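Local coordinates for protein flagellin B1 (Methanocaldococcus jannaschii DSM 2661, PDB 5YA6) that probably serves as a building block of the archaellum, the archaeal motility filament, and binds a calcium ion in its globular domain, at residues Val122-Asn125 against Ala131-Thr134; Leu52-Asp57 against His61-Ser66. All blocks are in the same frame, centred on the assembly; numbering follows the deposited sequence.

Interaction 1: Val122-Asn125 against Ala131-Thr134; sequences VNAN and AIPT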
loop_
_atom_site.group_PDB
_atom_site.type_symbol
_atom_site.label_atom_id
_atom_site.label_comp_id
_atom_site.label_asym_id
_atom_site.label_seq_id
_atom_site.Cartn_x
_atom_site.Cartn_y
_atom_site.Cartn_z
ATOM N N VAL B 122 16.178 3.608 -1.123
ATOM C CA VAL B 122 15.850 2.538 -0.174
ATOM C C VAL B 122 16.647 1.266 -0.461
ATOM O O VAL B 122 16.681 0.824 -1.614
ATOM C CB VAL B 122 14.320 2.209 -0.218
ATOM C CG1 VAL B 122 13.959 1.085 0.761
ATOM C CG2 VAL B 122 13.527 3.462 0.110
ATOM N N ASN B 123 17.360 0.731 0.547
ATOM C CA ASN B 123 18.023 -0.527 0.382
ATOM C C ASN B 123 17.071 -1.589 0.758
ATOM O O ASN B 123 16.850 -1.890 1.952
ATOM C CB ASN B 123 19.307 -0.704 1.209
ATOM C CG ASN B 123 20.074 -1.941 0.738
ATOM O OD1 ASN B 123 19.574 -3.034 0.810
ATOM N ND2 ASN B 123 21.250 -1.744 0.142
ATOM N N ALA B 124 16.391 -2.125 -0.251
ATOM C CA ALA B 124 15.380 -3.169 0.010
ATOM C C ALA B 124 15.954 -4.428 0.616
ATOM O O ALA B 124 15.288 -5.067 1.420
ATOM C CB ALA B 124 14.672 -3.525 -1.293
ATOM N N ASN B 125 17.183 -4.809 0.222
ATOM C CA ASN B 125 17.866 -5.943 0.794
ATOM C C ASN B 125 17.994 -5.779 2.319
ATOM O O ASN B 125 17.759 -6.725 3.075
ATOM C CB ASN B 125 19.229 -6.092 0.086
ATOM C CG ASN B 125 19.961 -7.327 0.435
ATOM O OD1 ASN B 125 19.461 -8.444 0.321
ATOM N ND2 ASN B 125 21.218 -7.151 0.851
ATOM N N ALA B 131 16.535 -9.781 -1.270
ATOM C CA ALA B 131 16.188 -9.023 -2.458
ATOM C C ALA B 131 14.761 -9.396 -2.841
ATOM O O ALA B 131 14.294 -10.466 -2.513
ATOM C CB ALA B 131 17.165 -9.303 -3.578
ATOM N N ILE B 132 14.066 -8.482 -3.503
ATOM C CA ILE B 132 12.667 -8.731 -3.850
ATOM C C ILE B 132 12.577 -9.619 -5.090
ATOM O O ILE B 132 13.093 -9.252 -6.166
ATOM C CB ILE B 132 11.934 -7.418 -4.109
ATOM C CG1 ILE B 132 12.091 -6.433 -2.915
ATOM C CG2 ILE B 132 10.496 -7.707 -4.423
ATOM C CD1 ILE B 132 11.735 -5.036 -3.318
ATOM N N PRO B 133 11.966 -10.804 -4.948
ATOM C CA PRO B 133 11.911 -11.687 -6.115
ATOM C C PRO B 133 10.846 -11.285 -7.105
ATOM O O PRO B 133 10.065 -10.337 -6.886
ATOM C CB PRO B 133 11.584 -13.046 -5.500
ATOM C CG PRO B 133 10.940 -12.760 -4.232
ATOM C CD PRO B 133 11.390 -11.425 -3.741
ATOM N N THR B 134 10.827 -11.968 -8.224
ATOM C CA THR B 134 9.876 -11.681 -9.275
ATOM C C THR B 134 8.418 -11.876 -8.766
ATOM O O THR B 134 8.162 -12.652 -7.834
ATOM C CB THR B 134 10.126 -12.646 -10.460
ATOM O OG1 THR B 134 10.077 -13.994 -10.010
ATOM C CG2 THR B 134 11.425 -12.366 -11.122
#

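Interaction 2: Leu52-Asp57 against His61-Ser66; sequences LFLIYD and HVLNYS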
loop_
_atom_site.group_PDB
_atom_site.type_symbol
_atom_site.label_atom_id
_atom_site.label_comp_id
_atom_site.label_asym_id
_atom_site.label_seq_id
_atom_site.Cartn_x
_atom_site.Cartn_y
_atom_site.Cartn_z
ATOM N N LEU B 52 8.135 6.883 5.471
ATOM C CA LEU B 52 7.897 6.008 4.376
ATOM C C LEU B 52 7.401 4.670 4.939
ATOM O O LEU B 52 8.139 3.932 5.605
ATOM C CB LEU B 52 9.156 5.839 3.553
ATOM C CG LEU B 52 9.039 4.898 2.340
ATOM C CD1 LEU B 52 7.974 5.437 1.363
ATOM C CD2 LEU B 52 10.371 4.743 1.652
ATOM N N PHE B 53 6.182 4.293 4.541
ATOM C CA PHE B 53 5.543 3.020 4.951
ATOM C C PHE B 53 5.578 2.078 3.796
ATOM O O PHE B 53 5.188 2.479 2.711
ATOM C CB PHE B 53 4.079 3.321 5.390
ATOM C CG PHE B 53 3.951 4.258 6.580
ATOM C CD1 PHE B 53 3.907 3.778 7.896
ATOM C CD2 PHE B 53 3.827 5.591 6.399
ATOM C CE1 PHE B 53 3.836 4.660 8.978
ATOM C CE2 PHE B 53 3.727 6.479 7.473
ATOM C CZ PHE B 53 3.711 6.004 8.774
ATOM N N LEU B 54 6.104 0.888 3.966
ATOM C CA LEU B 54 6.140 -0.102 2.919
ATOM C C LEU B 54 5.670 -1.470 3.417
ATOM O O LEU B 54 6.315 -2.042 4.282
ATOM C CB LEU B 54 7.552 -0.288 2.440
ATOM C CG LEU B 54 8.202 0.916 1.737
ATOM C CD1 LEU B 54 9.692 0.640 1.495
ATOM C CD2 LEU B 54 7.517 1.188 0.418
ATOM N N ILE B 55 4.683 -2.062 2.764
ATOM C CA ILE B 55 4.258 -3.417 3.065
ATOM C C ILE B 55 4.785 -4.384 1.999
ATOM O O ILE B 55 4.653 -4.177 0.789
ATOM C CB ILE B 55 2.702 -3.496 3.034
ATOM C CG1 ILE B 55 2.042 -2.523 3.990
ATOM C CG2 ILE B 55 2.214 -4.949 3.297
ATOM C CD1 ILE B 55 0.618 -2.108 3.635
ATOM N N TYR B 56 5.392 -5.505 2.465
ATOM C CA TYR B 56 5.924 -6.516 1.560
ATOM C C TYR B 56 6.020 -7.813 2.392
ATOM O O TYR B 56 6.504 -7.798 3.513
ATOM C CB TYR B 56 7.290 -6.084 0.884
ATOM C CG TYR B 56 7.968 -7.266 0.237
ATOM C CD1 TYR B 56 7.420 -7.925 -0.843
ATOM C CD2 TYR B 56 9.146 -7.814 0.794
ATOM C CE1 TYR B 56 7.955 -9.091 -1.361
ATOM C CE2 TYR B 56 9.736 -8.918 0.226
ATOM C CZ TYR B 56 9.160 -9.578 -0.832
ATOM O OH TYR B 56 9.667 -10.749 -1.296
ATOM N N ASP B 57 5.508 -8.902 1.847
ATOM C CA ASP B 57 5.759 -10.229 2.355
ATOM C C ASP B 57 5.307 -10.360 3.801
ATOM O O ASP B 57 5.986 -10.926 4.597
ATOM C CB ASP B 57 7.264 -10.586 2.202
ATOM C CG ASP B 57 7.556 -12.103 2.400
ATOM O OD1 ASP B 57 6.705 -12.940 2.096
ATOM O OD2 ASP B 57 8.627 -12.412 2.896
ATOM N N HIS B 61 6.756 -1.967 7.212
ATOM C CA HIS B 61 8.005 -1.297 7.610
ATOM C C HIS B 61 7.796 0.162 7.602
ATOM O O HIS B 61 7.119 0.672 6.684
ATOM C CB HIS B 61 9.122 -1.647 6.649
ATOM C CG HIS B 61 9.396 -3.091 6.580
ATOM N ND1 HIS B 61 10.336 -3.700 7.371
ATOM C CD2 HIS B 61 8.829 -4.067 5.843
ATOM C CE1 HIS B 61 10.352 -4.992 7.099
ATOM N NE2 HIS B 61 9.436 -5.237 6.182
ATOM N N VAL B 62 8.405 0.903 8.557
ATOM C CA VAL B 62 8.362 2.343 8.607
ATOM C C VAL B 62 9.814 2.822 8.553
ATOM O O VAL B 62 10.668 2.352 9.325
ATOM C CB VAL B 62 7.715 2.907 9.900
ATOM C CG1 VAL B 62 7.485 4.395 9.806
ATOM C CG2 VAL B 62 6.384 2.196 10.150
ATOM N N LEU B 63 10.115 3.649 7.563
ATOM C CA LEU B 63 11.459 4.190 7.366
ATOM C C LEU B 63 11.472 5.663 7.569
ATOM O O LEU B 63 10.596 6.431 7.114
ATOM C CB LEU B 63 11.982 3.907 5.949
ATOM C CG LEU B 63 12.266 2.510 5.477
ATOM C CD1 LEU B 63 11.033 1.720 5.249
ATOM C CD2 LEU B 63 13.022 2.531 4.157
ATOM N N ASN B 64 12.547 6.123 8.213
ATOM C CA ASN B 64 12.717 7.523 8.535
ATOM C C ASN B 64 13.823 8.217 7.748
ATOM O O ASN B 64 14.657 7.523 7.120
ATOM C CB ASN B 64 13.005 7.662 10.045
ATOM C CG ASN B 64 11.830 7.149 10.870
ATOM O OD1 ASN B 64 10.779 7.780 10.916
ATOM N ND2 ASN B 64 11.997 5.995 11.476
ATOM N N TYR B 65 13.818 9.540 7.755
ATOM C CA TYR B 65 14.728 10.355 6.963
ATOM C C TYR B 65 16.158 10.231 7.532
ATOM O O TYR B 65 16.396 10.647 8.655
ATOM C CB TYR B 65 14.215 11.782 7.001
ATOM C CG TYR B 65 14.926 12.881 6.252
ATOM C CD1 TYR B 65 16.160 13.397 6.693
ATOM C CD2 TYR B 65 14.355 13.467 5.155
ATOM C CE1 TYR B 65 16.766 14.413 6.022
ATOM C CE2 TYR B 65 14.926 14.548 4.508
ATOM C CZ TYR B 65 16.168 15.036 4.939
ATOM O OH TYR B 65 16.679 16.111 4.292
ATOM N N SER B 66 17.095 9.753 6.724
ATOM C CA SER B 66 18.496 9.695 7.192
ATOM C C SER B 66 19.230 10.954 6.875
ATOM O O SER B 66 19.798 11.601 7.793
ATOM C CB SER B 66 19.205 8.525 6.521
ATOM O OG SER B 66 20.541 8.457 6.992
HETATM O O HOH W 1 8.999 -7.520 4.676
#

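Interaction 1: Val122-Asn125 against Ala131-Thr134
A124 and I132 meet through single methyl groups: CB of A124 lies 3.9 Å from CD1 of I132, an apolar touch between the first turn of a helix and the loop that follows it. CB of A124 is directed toward the loop, whereas I132 leaves its backbone across the contact and gains reach through its longer branch. With CG1 anti to the carbonyl carbon (chi1 -54°) and the chain extended beyond it (chi2 163°), CD1 is carried to the alanine. Alanine, with only a methyl, lets the loop come close to the helix, and the longer CG1-CD1 arm of isoleucine spans the remaining distance. At the more exposed margin the amide oxygen OD1 of N125 comes within 3.6 Å of the backbone N of A131, a polar proximity rather than a bond, and the two CA atoms are 4.8 Å apart. A131 turns its own methyl away from this helix.

The second shell fixes where the helix starts. N123 is its N-cap: side-chain OD1 accepts a hydrogen bond from the backbone N of A126, one of the amides that lack a partner within the first turn, and asparagine is well suited to this task. On the loop side the carbonyl oxygen of I132 is hydrogen-bonded to the hydroxyl of Y160.

The contact thus draws together the short helix 124-128 and the loop leading to strand 137-143, beside strand 28-38, to which V122, N125 and I132 are bonded through their backbones at L32, D30 and I29.

Interaction 2: Leu52-Asp57 against His61-Ser66
L52 and L63 form one rung of a beta hairpin, in which strands 51-56 and 59-69 run antiparallel inside the large sheet of this flagellin. The backbone ladder has two hydrogen-bonded pairs, L52 with L63 and L54 with H61, on either side of the non-hydrogen-bonded pair F53 with V62. The N-H of L52 meets O of L63 at 3.0 Å, almost perfectly straight (179°), while N of H61 reaches O of L54 from above the carbonyl plane at 3.0 Å. CA-H...O contacts, such as CA of F53 to O of H61 at 3.3 Å, fill in between.

On the face of L52, L54, H61 and L63 the leucines pack together, CD1 of L54 being 4.1 Å from CD1 of L63; L52 and L63 both continue onto V122 and Y95. H61 turns its ring edge to O of L54 and meets F128 edge-to-face. On the other face F53 is buried too. Its CG lies anti to the carbonyl carbon (chi1 -62°), setting the ring alongside V62, whose CG2 approaches CD1 obliquely at 3.7 Å; F53 also packs on G58 of the second subunit. With the ring gone, as in an alanine here, the V62 methyls would probably lose their aromatic neighbour and the packing against that subunit would be weakened.

Polar links gather near the turn. D57 makes a salt bridge with K130. A water joins the strands, 2.8 Å from both O of Y56 and NE2 of H61, in the plane of the imidazole.

Overall arrangement
From the N terminus, interaction 2 comes first: strand 51-56 turns back as strand 59-69, closing a tight hairpin at the turn between them. Interaction 1 follows in series, neither nested in nor crossing the first; it closes the short excursion through helix 124-128 after strand 117-123. Their centres lie about 13 Å apart, yet they touch. V122, on strand 117-123 of the same sheet, packs against L52 and L63, while I132 and P133 lie against Y56 near the hairpin's end. Together they tie the hairpin to strand 117-123 and to the loop entering strand 137-143, the sheet neighbour of strand 51-56.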